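Tudor and KH domain-containing protein homolog (Bombyx mori, PDB 5VQH) takes part in primary piRNA biogenesis, its extended Tudor domain binding symmetrically dimethylated arginines of the Piwi proteins Siwi and Ago3. Local coordinates at residues Met142-Ala147 with Glu208-Lys213. Sequence-based numbering, arbitrary orientation. Where two conformers were deposited one is given.
Sequences MECFLA and EIPGIK
Phe145 lays its ring flat over the backbone of Gly211, whose CA sits 3.4 Å from the ring centroid in a CH-pi contact, 16° off the normal. With chi1 at 70°, CG is wedged between the backbone N and the carbonyl carbon, and this turn swings the ring across to the neighbouring strand; its CD2 then meets Ile209 CG2 at 4.0 Å. Underneath, the backbones pair in parallel: Phe145 N donates to Pro210 O (3.0 Å), Ile212 N to Phe145 O (2.9 Å) and Ala147 N to Ile212 O (2.8 Å). The last donor lies well above the carbonyl plane. This is the parallel pair in the mixed sheet of the staphylococcal-nuclease-like (OB-fold) half of the extended Tudor domain, and none of the residues of these two strand segments lines the dimethylarginine pocket. Replacing Phe145 with an alanine would probably strip the cover from Gly211 and cost Ile209 its aromatic neighbour, opening a gap on that face. Away from the ring, Cys144 SG packs against Ile212 CD1 at 3.9 Å and against Pro210 CG. Flanking strands fix both partners: backbone hydrogen bonds tie Cys144 to Phe36 on strand 35-40 and Gly211 to Cys193 on strand 187-198, while Thr194 touches the side chains of Phe145 and Ala147.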
ATOM      1  N   MET A 142       4.098  -0.643  -3.759  1.00 29.67           N
ATOM      2  CA  MET A 142       4.877  -1.882  -3.807  0.50 30.45           C
ATOM      3  C   MET A 142       4.945  -2.495  -2.398  1.00 31.71           C
ATOM      4  O   MET A 142       5.442  -1.861  -1.471  1.00 33.76           O
ATOM      5  CB  MET A 142       6.304  -1.597  -4.312  0.50 31.80           C
ATOM      6  CG  MET A 142       6.415  -0.656  -5.524  0.50 32.44           C
ATOM      7  SD  MET A 142       5.191  -1.045  -6.786  0.50 33.92           S
ATOM      8  CE  MET A 142       5.593  -2.773  -7.072  0.50 32.16           C
ATOM      9  N   GLU A 143       4.450  -3.710  -2.222  1.00 30.63           N
ATOM     10  CA  GLU A 143       4.570  -4.368  -0.920  1.00 31.73           C
ATOM     11  C   GLU A 143       6.040  -4.610  -0.504  1.00 27.88           C
ATOM     12  O   GLU A 143       6.834  -5.039  -1.294  1.00 26.68           O
ATOM     13  CB  GLU A 143       3.832  -5.697  -0.943  1.00 33.06           C
ATOM     14  CG  GLU A 143       3.347  -6.139   0.425  1.00 37.28           C
ATOM     15  CD  GLU A 143       2.873  -7.568   0.403  1.00 40.13           C
ATOM     16  OE1 GLU A 143       2.131  -7.910  -0.522  1.00 46.70           O
ATOM     17  OE2 GLU A 143       3.248  -8.353   1.287  1.00 46.74           O
ATOM     18  N   CYS A 144       6.388  -4.358   0.746  1.00 26.89           N
ATOM     19  CA  CYS A 144       7.702  -4.722   1.242  1.00 27.37           C
ATOM     20  C   CYS A 144       7.649  -5.302   2.656  1.00 28.43           C
ATOM     21  O   CYS A 144       6.619  -5.349   3.312  1.00 25.80           O
ATOM     22  CB  CYS A 144       8.600  -3.500   1.287  1.00 29.95           C
ATOM     23  SG  CYS A 144       8.750  -2.505  -0.213  1.00 29.24           S
ATOM     24  N   PHE A 145       8.801  -5.758   3.116  1.00 29.69           N
ATOM     25  CA  PHE A 145       8.985  -6.057   4.518  1.00 29.02           C
ATOM     26  C   PHE A 145      10.376  -5.617   4.887  1.00 27.54           C
ATOM     27  O   PHE A 145      11.185  -5.373   4.020  1.00 23.90           O
ATOM     28  CB  PHE A 145       8.756  -7.546   4.797  1.00 29.22           C
ATOM     29  CG  PHE A 145       9.813  -8.440   4.257  1.00 29.59           C
ATOM     30  CD1 PHE A 145      10.882  -8.823   5.052  1.00 31.12           C
ATOM     31  CD2 PHE A 145       9.745  -8.911   2.970  1.00 28.68           C
ATOM     32  CE1 PHE A 145      11.874  -9.654   4.552  1.00 29.88           C
ATOM     33  CE2 PHE A 145      10.741  -9.728   2.463  1.00 28.49           C
ATOM     34  CZ  PHE A 145      11.801 -10.106   3.250  1.00 28.36           C
ATOM     35  N   LEU A 146      10.632  -5.502   6.181  1.00 29.35           N
ATOM     36  CA  LEU A 146      11.855  -4.872   6.657  1.00 28.79           C
ATOM     37  C   LEU A 146      12.839  -5.975   6.854  1.00 28.07           C
ATOM     38  O   LEU A 146      12.517  -6.954   7.465  1.00 31.30           O
ATOM     39  CB  LEU A 146      11.608  -4.140   7.967  1.00 29.29           C
ATOM     40  CG  LEU A 146      12.603  -3.005   8.193  1.00 33.25           C
ATOM     41  CD1 LEU A 146      12.271  -1.783   7.354  1.00 33.64           C
ATOM     42  CD2 LEU A 146      12.639  -2.607   9.653  1.00 35.93           C
ATOM     43  N   ALA A 147      14.039  -5.830   6.333  1.00 29.77           N
ATOM     44  CA  ALA A 147      14.992  -6.897   6.420  1.00 33.27           C
ATOM     45  C   ALA A 147      15.728  -6.845   7.722  1.00 35.71           C
ATOM     46  O   ALA A 147      15.887  -5.795   8.334  1.00 37.14           O
ATOM     47  CB  ALA A 147      15.966  -6.849   5.260  1.00 35.12           C
ATOM     48  N   GLU A 208       8.395 -11.826  -6.202  1.00 37.75           N
ATOM     49  CA  GLU A 208       9.320 -11.635  -5.114  1.00 38.33           C
ATOM     50  C   GLU A 208       9.006 -10.339  -4.414  1.00 37.33           C
ATOM     51  O   GLU A 208       9.067  -9.261  -5.030  1.00 41.47           O
ATOM     52  CB  GLU A 208      10.749 -11.542  -5.655  1.00 39.07           C
ATOM     53  CG  GLU A 208      11.397 -12.881  -5.789  1.00 40.73           C
ATOM     54  CD  GLU A 208      12.804 -12.808  -6.323  1.00 44.29           C
ATOM     55  OE1 GLU A 208      13.385 -11.699  -6.303  1.00 43.82           O
ATOM     56  OE2 GLU A 208      13.329 -13.891  -6.727  1.00 45.26           O
ATOM     57  N   ILE A 209       8.687 -10.439  -3.129  1.00 34.44           N
ATOM     58  CA  ILE A 209       8.516  -9.275  -2.286  1.00 31.74           C
ATOM     59  C   ILE A 209       9.895  -8.891  -1.765  1.00 27.87           C
ATOM     60  O   ILE A 209      10.578  -9.727  -1.274  1.00 26.87           O
ATOM     61  CB  ILE A 209       7.658  -9.599  -1.063  1.00 32.79           C
ATOM     62  CG1 ILE A 209       6.345 -10.265  -1.449  1.00 32.86           C
ATOM     63  CG2 ILE A 209       7.405  -8.356  -0.231  1.00 32.36           C
ATOM     64  CD1 ILE A 209       5.491  -9.470  -2.371  1.00 35.45           C
ATOM     65  N   PRO A 210      10.276  -7.616  -1.824  1.00 27.21           N
ATOM     66  CA  PRO A 210      11.557  -7.207  -1.253  1.00 27.61           C
ATOM     67  C   PRO A 210      11.598  -6.933   0.254  1.00 28.31           C
ATOM     68  O   PRO A 210      10.757  -6.236   0.827  1.00 26.47           O
ATOM     69  CB  PRO A 210      11.896  -5.923  -2.018  1.00 27.20           C
ATOM     70  CG  PRO A 210      10.581  -5.371  -2.420  1.00 28.16           C
ATOM     71  CD  PRO A 210       9.627  -6.523  -2.564  1.00 27.61           C
ATOM     72  N   GLY A 211      12.633  -7.494   0.859  1.00 31.03           N
ATOM     73  CA  GLY A 211      13.057  -7.185   2.209  1.00 32.31           C
ATOM     74  C   GLY A 211      14.082  -6.089   2.191  1.00 32.36           C
ATOM     75  O   GLY A 211      15.194  -6.286   1.729  1.00 33.35           O
ATOM     76  N   ILE A 212      13.694  -4.925   2.689  1.00 33.23           N
ATOM     77  CA  ILE A 212      14.485  -3.728   2.517  1.00 32.04           C
ATOM     78  C   ILE A 212      14.864  -3.165   3.848  1.00 33.37           C
ATOM     79  O   ILE A 212      14.250  -3.498   4.859  1.00 32.03           O
ATOM     80  CB  ILE A 212      13.717  -2.626   1.814  1.00 29.41           C
ATOM     81  CG1 ILE A 212      12.610  -2.124   2.691  1.00 31.50           C
ATOM     82  CG2 ILE A 212      13.144  -3.139   0.531  1.00 30.85           C
ATOM     83  CD1 ILE A 212      11.718  -1.160   1.954  1.00 35.72           C
ATOM     84  N   LYS A 213      15.868  -2.292   3.826  1.00 32.21           N
ATOM     85  CA  LYS A 213      16.224  -1.496   4.971  1.00 33.06           C
ATOM     86  C   LYS A 213      15.968  -0.053   4.606  1.00 32.08           C
ATOM     87  O   LYS A 213      16.213   0.364   3.479  1.00 32.77           O
ATOM     88  CB  LYS A 213      17.681  -1.720   5.366  1.00 34.53           C
ATOM     89  CG  LYS A 213      17.908  -3.124   5.888  1.00 38.91           C
ATOM     90  CD  LYS A 213      19.303  -3.328   6.461  1.00 43.84           C
ATOM     91  CE  LYS A 213      19.473  -4.791   6.854  1.00 47.64           C
ATOM     92  NZ  LYS A 213      20.812  -5.157   7.411  1.00 48.24           N
TER